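Local coordinates for ABC transporter substrate-binding protein (Vibrio cholerae, PDB 3LKV) that is a substrate-binding protein that probably delivers an amino acid to an ABC transporter, with phenylalanine bound in its cleft, at residues Pro20-Thr25 with Val74-Pro79; Thr118-Leu123 with Gly247-Asp252. All coordinates share one frame; numbering follows the deposited sequence.

Interaction 1: Pro20-Thr25 with Val74-Pro79; sequences PALDAT and VGIATP. With PHE (phenylalanine), chain B.
Leu22 overlaps Ile76 from the helical side: its CD2 methyl lies 3.8 Å from Ile76 CG2, and the two side chains run past each other in opposite senses. With CG anti to the carbonyl carbon (chi1 -57°), the isopropyl end of Leu22 forks between two partners. CD1 meets Ala77 CB at 3.8 Å, while CD2 also comes within 3.9 Å of CD2 of the bound phenylalanine, from one side of the ring plane and obliquely past the rim. On that same side, from the preceding residue, Ala21 CB is 3.5 Å from ligand CE2. Thr25 reaches Ile76 only loosely, through CG2. Its hydroxyl turns back on its own helix, Thr25 OG1 giving a 2.9 Å hydrogen bond to Ala21 O, which should hold the rotamer that turns CG2 toward Ile76; Thr25 N serves that oxygen from the opposite face of the carbonyl. Beyond Ile76 the chain turns at Ala77, the N-cap residue, whose phi of 90° swings it into helix 78-87. Thr78 N then meets ligand OXT at 2.8 Å and 168°, and Thr78 OG1 donates to ligand O at 2.7 Å. Two donors at a helix start, where the dipole may add stabilisation, mark a carboxylate site. The parallel sheet with helices between its strands marks the Rossmann-like lobe, consistent with type I periplasmic binding proteins.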
loop_
_atom_site.group_PDB
_atom_site.type_symbol
_atom_site.label_atom_id
_atom_site.label_comp_id
_atom_site.label_asym_id
_atom_site.label_seq_id
_atom_site.Cartn_x
_atom_site.Cartn_y
_atom_site.Cartn_z
ATOM N N PRO A 20 -0.140 -3.573 15.983
ATOM C CA PRO A 20 0.659 -2.420 15.561
ATOM C C PRO A 20 2.169 -2.622 15.503
ATOM O O PRO A 20 2.787 -2.150 14.549
ATOM C CB PRO A 20 0.286 -1.344 16.601
ATOM C CG PRO A 20 -1.185 -1.628 16.948
ATOM C CD PRO A 20 -1.310 -3.175 16.817
ATOM N N ALA A 21 2.768 -3.341 16.466
ATOM C CA ALA A 21 4.227 -3.546 16.410
ATOM C C ALA A 21 4.653 -4.263 15.122
ATOM O O ALA A 21 5.671 -3.916 14.476
ATOM C CB ALA A 21 4.760 -4.286 17.607
ATOM N N LEU A 22 3.901 -5.278 14.743
ATOM C CA LEU A 22 4.311 -6.042 13.553
ATOM C C LEU A 22 4.044 -5.279 12.280
ATOM O O LEU A 22 4.824 -5.395 11.315
ATOM C CB LEU A 22 3.634 -7.379 13.495
ATOM C CG LEU A 22 3.875 -8.259 14.734
ATOM C CD1 LEU A 22 3.246 -9.566 14.473
ATOM C CD2 LEU A 22 5.346 -8.417 15.046
ATOM N N ASP A 23 2.965 -4.495 12.276
ATOM C CA ASP A 23 2.695 -3.612 11.154
ATOM C C ASP A 23 3.751 -2.529 11.018
ATOM O O ASP A 23 4.054 -2.146 9.900
ATOM C CB ASP A 23 1.303 -2.979 11.218
ATOM C CG ASP A 23 0.180 -4.015 10.975
ATOM O OD1 ASP A 23 0.424 -5.208 10.618
ATOM O OD2 ASP A 23 -0.983 -3.634 11.165
ATOM N N ALA A 24 4.310 -2.041 12.119
ATOM C CA ALA A 24 5.362 -1.039 12.018
ATOM C C ALA A 24 6.624 -1.712 11.473
ATOM O O ALA A 24 7.363 -1.121 10.722
ATOM C CB ALA A 24 5.660 -0.341 13.385
ATOM N N THR A 25 6.881 -2.944 11.889
ATOM C CA THR A 25 8.027 -3.650 11.407
ATOM C C THR A 25 7.926 -3.810 9.905
ATOM O O THR A 25 8.878 -3.575 9.184
ATOM C CB THR A 25 8.151 -5.019 12.060
ATOM O OG1 THR A 25 8.274 -4.844 13.477
ATOM C CG2 THR A 25 9.356 -5.725 11.571
ATOM N N VAL A 74 10.423 -13.451 4.289
ATOM C CA VAL A 74 10.574 -12.686 5.516
ATOM C C VAL A 74 9.505 -13.174 6.487
ATOM O O VAL A 74 8.291 -13.203 6.137
ATOM C CB VAL A 74 10.419 -11.163 5.290
ATOM C CG1 VAL A 74 10.422 -10.448 6.642
ATOM C CG2 VAL A 74 11.551 -10.618 4.376
ATOM N N GLY A 75 9.927 -13.643 7.642
ATOM C CA GLY A 75 8.969 -14.073 8.646
ATOM C C GLY A 75 8.941 -13.069 9.772
ATOM O O GLY A 75 9.912 -12.949 10.556
ATOM N N ILE A 76 7.843 -12.348 9.883
ATOM C CA ILE A 76 7.706 -11.390 10.931
ATOM C C ILE A 76 6.928 -12.091 12.081
ATOM O O ILE A 76 5.746 -12.451 11.925
ATOM C CB ILE A 76 6.910 -10.178 10.461
ATOM C CG1 ILE A 76 7.578 -9.473 9.298
ATOM C CG2 ILE A 76 6.698 -9.216 11.598
ATOM C CD1 ILE A 76 6.744 -8.227 8.739
ATOM N N ALA A 77 7.606 -12.249 13.219
ATOM C CA ALA A 77 7.092 -12.903 14.427
ATOM C C ALA A 77 7.396 -14.396 14.382
ATOM O O ALA A 77 7.622 -14.982 13.324
ATOM C CB ALA A 77 5.590 -12.613 14.682
ATOM N N THR A 78 7.422 -15.004 15.556
ATOM C CA THR A 78 7.979 -16.347 15.714
ATOM C C THR A 78 7.205 -17.457 15.005
ATOM O O THR A 78 7.799 -18.300 14.331
ATOM C CB THR A 78 8.188 -16.673 17.220
ATOM O OG1 THR A 78 9.236 -15.831 17.711
ATOM C CG2 THR A 78 8.594 -18.133 17.413
ATOM N N PRO A 79 5.877 -17.487 15.170
ATOM C CA PRO A 79 5.133 -18.646 14.620
ATOM C C PRO A 79 5.180 -18.675 13.082
ATOM O O PRO A 79 5.339 -19.727 12.498
ATOM C CB PRO A 79 3.709 -18.469 15.160
ATOM C CG PRO A 79 3.804 -17.467 16.228
ATOM C CD PRO A 79 5.030 -16.609 15.967
HETATM N N PHE B . 8.732 -10.845 19.380
HETATM C CA PHE B . 7.369 -11.438 19.073
HETATM C C PHE B . 7.570 -12.849 18.456
HETATM O O PHE B . 8.688 -13.410 18.649
HETATM C CB PHE B . 6.523 -10.511 18.188
HETATM C CG PHE B . 5.920 -9.334 18.950
HETATM C CD1 PHE B . 4.853 -9.536 19.844
HETATM C CD2 PHE B . 6.417 -8.058 18.801
HETATM C CE1 PHE B . 4.328 -8.504 20.554
HETATM C CE2 PHE B . 5.889 -7.015 19.500
HETATM C CZ PHE B . 4.852 -7.209 20.388
HETATM O OXT PHE B . 6.685 -13.463 17.820
#

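Interaction 2: Thr118-Leu123 with Gly247-Asp252; sequences TGLSDL and GVQTAD. With PHE (phenylalanine), chain B.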
loop_
_atom_site.group_PDB
_atom_site.type_symbol
_atom_site.label_atom_id
_atom_site.label_comp_id
_atom_site.label_asym_id
_atom_site.label_seq_id
_atom_site.Cartn_x
_atom_site.Cartn_y
_atom_site.Cartn_z
ATOM N N THR A 118 18.429 -16.341 8.785
ATOM C CA THR A 118 19.077 -15.290 9.543
ATOM C C THR A 118 18.066 -14.234 9.877
ATOM O O THR A 118 16.908 -14.395 9.518
ATOM C CB THR A 118 20.259 -14.634 8.798
ATOM O OG1 THR A 118 20.984 -13.804 9.739
ATOM C CG2 THR A 118 19.789 -13.819 7.662
ATOM N N GLY A 119 18.491 -13.170 10.566
ATOM C CA GLY A 119 17.584 -12.043 10.818
ATOM C C GLY A 119 17.776 -11.284 12.115
ATOM O O GLY A 119 18.878 -11.139 12.597
ATOM N N LEU A 120 16.690 -10.797 12.669
ATOM C CA LEU A 120 16.729 -9.844 13.777
ATOM C C LEU A 120 15.845 -10.297 14.941
ATOM O O LEU A 120 14.668 -10.654 14.768
ATOM C CB LEU A 120 16.274 -8.486 13.299
ATOM C CG LEU A 120 17.305 -7.472 12.800
ATOM C CD1 LEU A 120 16.840 -6.457 11.698
ATOM C CD2 LEU A 120 17.791 -6.684 14.038
ATOM N N SER A 121 16.423 -10.236 16.132
ATOM C CA SER A 121 15.721 -10.543 17.351
ATOM C C SER A 121 15.298 -9.311 18.148
ATOM O O SER A 121 16.097 -8.358 18.281
ATOM C CB SER A 121 16.615 -11.409 18.242
ATOM O OG SER A 121 16.005 -11.534 19.519
ATOM N N ASP A 122 14.083 -9.351 18.722
ATOM C CA ASP A 122 13.580 -8.269 19.648
ATOM C C ASP A 122 13.486 -8.755 21.092
ATOM O O ASP A 122 12.508 -8.488 21.791
ATOM C CB ASP A 122 12.228 -7.675 19.228
ATOM C CG ASP A 122 11.080 -8.689 19.286
ATOM O OD1 ASP A 122 11.382 -9.871 19.100
ATOM O OD2 ASP A 122 9.884 -8.318 19.501
ATOM N N LEU A 123 14.520 -9.478 21.519
ATOM C CA LEU A 123 14.556 -10.085 22.841
ATOM C C LEU A 123 14.334 -9.008 23.894
ATOM O O LEU A 123 15.063 -8.077 23.895
ATOM C CB LEU A 123 15.891 -10.767 23.088
ATOM C CG LEU A 123 16.032 -11.318 24.521
ATOM C CD1 LEU A 123 14.941 -12.351 24.782
ATOM C CD2 LEU A 123 17.424 -11.923 24.783
ATOM N N GLY A 247 12.309 -2.916 11.442
ATOM C CA GLY A 247 11.956 -3.199 10.057
ATOM C C GLY A 247 12.971 -2.584 9.095
ATOM O O GLY A 247 13.426 -3.252 8.179
ATOM N N VAL A 248 13.347 -1.324 9.321
ATOM C CA VAL A 248 14.367 -0.694 8.494
ATOM C C VAL A 248 15.667 -1.482 8.496
ATOM O O VAL A 248 16.257 -1.738 7.440
ATOM C CB VAL A 248 14.605 0.795 8.886
ATOM C CG1 VAL A 248 15.814 1.422 8.085
ATOM C CG2 VAL A 248 13.304 1.605 8.674
ATOM N N GLN A 249 16.092 -1.968 9.647
ATOM C CA GLN A 249 17.312 -2.789 9.668
ATOM C C GLN A 249 17.122 -4.136 9.017
ATOM O O GLN A 249 18.077 -4.714 8.515
ATOM C CB GLN A 249 17.792 -3.082 11.081
ATOM C CG GLN A 249 18.304 -1.962 11.932
ATOM C CD GLN A 249 18.659 -2.500 13.349
ATOM O OE1 GLN A 249 19.381 -3.501 13.520
ATOM N NE2 GLN A 249 18.108 -1.860 14.344
ATOM N N THR A 250 15.913 -4.684 9.076
ATOM C CA THR A 250 15.619 -5.922 8.344
ATOM C C THR A 250 15.914 -5.789 6.840
ATOM O O THR A 250 16.359 -6.733 6.205
ATOM C CB THR A 250 14.165 -6.360 8.547
ATOM O OG1 THR A 250 13.839 -6.378 9.965
ATOM C CG2 THR A 250 13.934 -7.720 7.880
ATOM N N ALA A 251 15.737 -4.610 6.279
ATOM C CA ALA A 251 15.970 -4.409 4.843
ATOM C C ALA A 251 17.426 -4.552 4.494
ATOM O O ALA A 251 17.735 -4.895 3.376
ATOM C CB ALA A 251 15.466 -3.025 4.391
ATOM N N ASP A 252 18.324 -4.218 5.409
ATOM C CA ASP A 252 19.731 -4.485 5.215
ATOM C C ASP A 252 20.008 -5.944 4.960
ATOM O O ASP A 252 20.789 -6.246 4.093
ATOM C CB ASP A 252 20.599 -4.102 6.434
ATOM C CG ASP A 252 20.627 -2.613 6.716
ATOM O OD1 ASP A 252 20.161 -1.794 5.873
ATOM O OD2 ASP A 252 21.142 -2.254 7.813
HETATM N N PHE B . 8.732 -10.845 19.380
HETATM C CA PHE B . 7.369 -11.438 19.073
HETATM C C PHE B . 7.570 -12.849 18.456
HETATM O O PHE B . 8.688 -13.410 18.649
HETATM C CB PHE B . 6.523 -10.511 18.188
HETATM C CG PHE B . 5.920 -9.334 18.950
HETATM C CD1 PHE B . 4.853 -9.536 19.844
HETATM C CD2 PHE B . 6.417 -8.058 18.801
HETATM C CE1 PHE B . 4.328 -8.504 20.554
HETATM C CE2 PHE B . 5.889 -7.015 19.500
HETATM C CZ PHE B . 4.852 -7.209 20.388
HETATM O OXT PHE B . 6.685 -13.463 17.820
#
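The Gln249 amide has a methyl of Leu120 on one side of its plane, by the oxygen end rather than over the middle: Leu120 CD2 stands 3.6 Å from Gln249 OE1, and the two side chains cross at about a right angle. The other flat group is the carboxylate of Asp122, where the ammonium nitrogen of the bound phenylalanine sits level with the group, midway before both oxygens; ligand N donates to Asp122 OD2 at 2.8 Å. Tyr243 OH bonds to OD2 as well, which should help fix the rotation of the carboxylate. Helix 243-258 leaves the last parallel strand of the second sheet and packs on strand 117-121 of the first, the chain exchange between lobes known from type I periplasmic binding folds. Leu120 makes the packing there. Its CD1 is pressed against the helix backbone, 3.3 Å from Thr250 N, and is flanked by Gln249 CB at 3.6 Å and Thr250 OG1 at 3.5 Å. That hydroxyl is placed by chi1 -50°, anti to the carbonyl carbon, and its polar partners are Ile246 O, one turn back, and Thr96 OG1 on the adjacent strand.

How the interactions relate
Interactions 1 and 2 have centres about 10 Å apart and meet directly where Thr25 CG2 packs 3.9 Å from Gly247 CA. Helices 20-35 and 243-258 pack together further along, Thr250 and Ala251 touching Leu29 and Ala251 also Leu33. Strand 93-98 runs between strands 72-76 and 117-121, and its Thr96 touches Ile76 and Thr25 of interaction 1. The two contacts reach the ligand at the ends of strands 72-76 and 117-121 and at the start of helix 20-35, but hold different parts of it: 74-79 takes the carboxylate, 20-25 the ring, and 118-123 the amino group. Thr99 and Ala97 O add further hydrogen bonds, as does Asn203 from helix 203-207.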